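Local structure of folylpolyglutamate synthase protein FOLC (2VOS) at residues A148-K151 against F152-L155; P114-P117 against A118-V121. The protein probably catalyses the ATP-dependent, magnesium-requiring addition of glutamate to dihydropteroate and then of further glutamates to tetrahydrofolate, building folylpolyglutamates. One frame throughout, in Å; residues are numbered along the deposited sequence.

Interaction 1 (A148-K151 against F152-L155)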
loop_
_atom_site.group_PDB
_atom_site.type_symbol
_atom_site.label_atom_id
_atom_site.label_comp_id
_atom_site.label_asym_id
_atom_site.label_seq_id
_atom_site.Cartn_x
_atom_site.Cartn_y
_atom_site.Cartn_z
ATOM N N ALA A 148 11.425 -22.831 -9.050
ATOM C CA ALA A 148 11.481 -21.726 -10.007
ATOM C C ALA A 148 11.513 -20.390 -9.233
ATOM O O ALA A 148 11.294 -20.357 -8.012
ATOM C CB ALA A 148 10.286 -21.769 -10.915
HETATM N N MSE A 149 11.765 -19.300 -9.938
HETATM C CA MSE A 149 11.637 -17.963 -9.347
HETATM C C MSE A 149 10.161 -17.712 -9.122
HETATM O O MSE A 149 9.352 -18.174 -9.909
HETATM C CB MSE A 149 12.197 -16.896 -10.296
HETATM C CG MSE A 149 13.651 -17.088 -10.627
HETATM SE SE MSE A 149 14.478 -15.470 -11.368
HETATM C CE MSE A 149 14.452 -14.463 -9.689
ATOM N N SER A 150 9.800 -16.984 -8.075
ATOM C CA SER A 150 8.400 -16.669 -7.821
ATOM C C SER A 150 7.967 -15.521 -8.699
ATOM O O SER A 150 8.799 -14.783 -9.259
ATOM C CB SER A 150 8.198 -16.244 -6.386
ATOM O OG SER A 150 8.829 -15.001 -6.133
ATOM N N LYS A 151 6.663 -15.354 -8.813
ATOM C CA LYS A 151 6.140 -14.229 -9.551
ATOM C C LYS A 151 6.600 -12.884 -8.952
ATOM O O LYS A 151 6.975 -11.965 -9.686
ATOM C CB LYS A 151 4.621 -14.313 -9.558
ATOM C CG LYS A 151 4.024 -13.061 -10.125
ATOM C CD LYS A 151 2.512 -13.209 -10.330
ATOM C CE LYS A 151 2.032 -11.955 -11.176
ATOM N NZ LYS A 151 0.494 -11.960 -11.390
ATOM N N PHE A 152 6.598 -12.751 -7.621
ATOM C CA PHE A 152 7.085 -11.531 -7.031
ATOM C C PHE A 152 8.571 -11.258 -7.369
ATOM O O PHE A 152 8.974 -10.098 -7.680
ATOM C CB PHE A 152 6.823 -11.452 -5.500
ATOM C CG PHE A 152 7.121 -10.055 -4.941
ATOM C CD1 PHE A 152 6.363 -8.950 -5.378
ATOM C CD2 PHE A 152 8.192 -9.835 -4.065
ATOM C CE1 PHE A 152 6.619 -7.653 -4.914
ATOM C CE2 PHE A 152 8.463 -8.556 -3.600
ATOM C CZ PHE A 152 7.690 -7.447 -4.021
ATOM N N GLU A 153 9.409 -12.289 -7.316
ATOM C CA GLU A 153 10.814 -12.108 -7.700
ATOM C C GLU A 153 10.950 -11.560 -9.134
ATOM O O GLU A 153 11.691 -10.623 -9.386
ATOM C CB GLU A 153 11.560 -13.428 -7.544
ATOM C CG GLU A 153 11.885 -13.700 -6.097
ATOM C CD GLU A 153 12.415 -15.130 -5.866
ATOM O OE1 GLU A 153 12.460 -15.939 -6.805
ATOM O OE2 GLU A 153 12.795 -15.442 -4.732
ATOM N N VAL A 154 10.209 -12.134 -10.061
ATOM C CA VAL A 154 10.234 -11.673 -11.433
ATOM C C VAL A 154 9.693 -10.233 -11.572
ATOM O O VAL A 154 10.311 -9.417 -12.277
ATOM C CB VAL A 154 9.488 -12.652 -12.367
ATOM C CG1 VAL A 154 9.507 -12.103 -13.787
ATOM C CG2 VAL A 154 10.169 -14.045 -12.308
ATOM N N LEU A 155 8.559 -9.914 -10.926
ATOM C CA LEU A 155 8.054 -8.548 -10.972
ATOM C C LEU A 155 9.083 -7.569 -10.437
ATOM O O LEU A 155 9.269 -6.472 -10.965
ATOM C CB LEU A 155 6.778 -8.418 -10.152
ATOM C CG LEU A 155 5.550 -9.103 -10.710
ATOM C CD1 LEU A 155 4.400 -9.171 -9.616
ATOM C CD2 LEU A 155 5.103 -8.429 -12.013
#
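Selenomethionine Met-149 lies obliquely across Glu-153, its terminal CE 3.7 Å from Glu-153 CB and its CB close to OE1 of the same carboxylate. The bend at its third torsion (chi3 71°) folds the methyl back over the glutamate, while the other flank of Met-149 CB meets Val-154 CG2 at 4.0 Å. Beside this apolar cover, Ser-150 and Glu-153 trade bonds in a capping box at the start of helix 151-165. Ser-150, the N-cap, accepts Glu-153 N on its OG at 3.0 Å; in return Glu-153 OE1 receives Ser-150 N at 3.1 Å, the donor standing 53° above the carboxylate plane. Ser-150 O then takes Val-154 N, and Lys-151 O takes Leu-155 N at 2.9 Å, opening the regular bonding of the helix. The extended chain of Lys-151 runs past Leu-155, where Lys-151 CG lies 3.9 Å from Leu-155 CD1, and carries NZ to salt bridges with Asp-35 and Glu-31. Around the cap, Ile-134 and Val-131 of helix 117-140 touch Met-149 and Val-154, and Leu-34 of helix 23-34 touches Val-154 as well. The Phe-152 side chain is about 9 Å from a bound cobalt ion and about 11 Å from the bound ADP, so this helix start in the Mur ligase middle domain lies near the nucleotide site but not in it. The buried Glu-153 carboxylate is held through both oxygens, OE1 by the Ser-150 amide and OE2 by a salt bridge to Arg-49. That pairing, together with the positive end of the helix dipole, would probably favour its charged form.

Interaction 2 (P114-P117 against A118-V121)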
loop_
_atom_site.group_PDB
_atom_site.type_symbol
_atom_site.label_atom_id
_atom_site.label_comp_id
_atom_site.label_asym_id
_atom_site.label_seq_id
_atom_site.Cartn_x
_atom_site.Cartn_y
_atom_site.Cartn_z
ATOM N N PRO A 114 1.868 4.595 -14.121
ATOM C CA PRO A 114 2.154 3.217 -14.472
ATOM C C PRO A 114 2.737 3.157 -15.868
ATOM O O PRO A 114 2.324 3.947 -16.760
ATOM C CB PRO A 114 0.779 2.567 -14.463
ATOM C CG PRO A 114 -0.018 3.403 -13.418
ATOM C CD PRO A 114 0.475 4.821 -13.705
ATOM N N ILE A 115 3.650 2.226 -16.108
ATOM C CA ILE A 115 4.075 2.002 -17.490
ATOM C C ILE A 115 2.931 1.423 -18.323
ATOM O O ILE A 115 1.914 0.978 -17.783
ATOM C CB ILE A 115 5.305 1.055 -17.577
ATOM C CG1 ILE A 115 4.964 -0.350 -17.034
ATOM C CG2 ILE A 115 6.516 1.694 -16.847
ATOM C CD1 ILE A 115 6.119 -1.313 -17.128
ATOM N N SER A 116 3.063 1.429 -19.650
ATOM C CA SER A 116 1.956 0.888 -20.484
ATOM C C SER A 116 2.014 -0.633 -20.539
ATOM O O SER A 116 3.043 -1.264 -20.211
ATOM C CB SER A 116 2.050 1.455 -21.913
ATOM O OG SER A 116 3.259 0.920 -22.469
ATOM N N PRO A 117 0.904 -1.260 -20.910
ATOM C CA PRO A 117 0.964 -2.690 -21.069
ATOM C C PRO A 117 2.127 -3.109 -22.047
ATOM O O PRO A 117 2.782 -4.094 -21.832
ATOM C CB PRO A 117 -0.430 -3.021 -21.667
ATOM C CG PRO A 117 -1.349 -1.952 -20.964
ATOM C CD PRO A 117 -0.454 -0.710 -21.111
ATOM N N ALA A 118 2.363 -2.361 -23.118
ATOM C CA ALA A 118 3.422 -2.728 -24.060
ATOM C C ALA A 118 4.839 -2.724 -23.379
ATOM O O ALA A 118 5.659 -3.630 -23.542
ATOM C CB ALA A 118 3.336 -1.764 -25.282
ATOM N N GLN A 119 5.103 -1.713 -22.572
ATOM C CA GLN A 119 6.369 -1.593 -21.902
ATOM C C GLN A 119 6.491 -2.704 -20.878
ATOM O O GLN A 119 7.615 -3.149 -20.609
ATOM C CB GLN A 119 6.429 -0.266 -21.165
ATOM C CG GLN A 119 6.852 0.895 -22.068
ATOM C CD GLN A 119 6.293 2.293 -21.678
ATOM O OE1 GLN A 119 5.576 2.506 -20.672
ATOM N NE2 GLN A 119 6.618 3.250 -22.523
ATOM N N TYR A 120 5.363 -3.098 -20.243
ATOM C CA TYR A 120 5.415 -4.137 -19.183
ATOM C C TYR A 120 5.833 -5.449 -19.828
ATOM O O TYR A 120 6.704 -6.176 -19.328
ATOM C CB TYR A 120 4.039 -4.235 -18.527
ATOM C CG TYR A 120 3.826 -5.303 -17.461
ATOM C CD1 TYR A 120 4.001 -5.006 -16.106
ATOM C CD2 TYR A 120 3.404 -6.593 -17.788
ATOM C CE1 TYR A 120 3.777 -5.981 -15.094
ATOM C CE2 TYR A 120 3.174 -7.603 -16.739
ATOM C CZ TYR A 120 3.359 -7.255 -15.421
ATOM O OH TYR A 120 3.129 -8.160 -14.385
ATOM N N VAL A 121 5.174 -5.774 -20.944
ATOM C CA VAL A 121 5.524 -6.976 -21.743
ATOM C C VAL A 121 6.976 -6.908 -22.243
ATOM O O VAL A 121 7.685 -7.886 -22.107
ATOM C CB VAL A 121 4.526 -7.157 -22.943
ATOM C CG1 VAL A 121 4.952 -8.244 -23.900
ATOM C CG2 VAL A 121 3.112 -7.440 -22.395
#
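A chi1 of 66° places Ser-116 OG between its own backbone N and carbonyl carbon, facing the first turn of helix 117-140, where it accepts Gln-119 N at 3.2 Å. Gln-119 sets CG anti to its own carbonyl carbon (chi1 -84°) and runs on extended, so that its amide reaches back along the chain to the serine. There OE1 takes Ser-116 N at 2.9 Å in a nearly straight bond, although the donor sits 35° above the amide plane. The two exchanges make a capping box with Ser-116 as N-cap. Ser-116 O accepts Tyr-120 N at 3.0 Å and Pro-117 O accepts Val-121 N at 3.1 Å, carrying the chain into the helix. Pro-117, first in the helix, has no backbone N-H to satisfy; Ala-118 N, one residue on, is taken by Glu-23 of helix 23-34. On the inner side, Ile-115 rests CB 3.4 Å from Gln-119 OE1 and sends CD1 to within 3.8 Å of Tyr-120 CB, approaching the ring at its edge. Ile-108 and Ile-110 of strand 108-110 pack on the same isoleucine, which joins the sheet, near its edge, to the helix. Tyr-120 OH is hydrogen-bonded to Glu-31. The Gln-119 amide is neutral, so the box itself adds no charge; the Glu-23 carboxylate on Ala-118 N probably supplies the negative charge that suits a helix N-terminus.

In the fold
Interactions 1 and 2 begin two helices that follow each other in the chain, 151-165 and 117-140, and both use a serine N-cap in a capping box. Their centres are about 18 Å apart, yet they meet where Leu-155 CD2 packs against Tyr-120 OH. Helix 23-34 borders both, and its Glu-31 is shared, reaching Lys-151 in one and Tyr-120 in the other. The difference follows their place: in 148-155 the box closes with a buried, salt-bridged glutamate, whereas in 114-121 an exposed glutamine closes it near the sheet edge, away from the nucleotide and metal sites, with only Ile-115 and Tyr-120 buried.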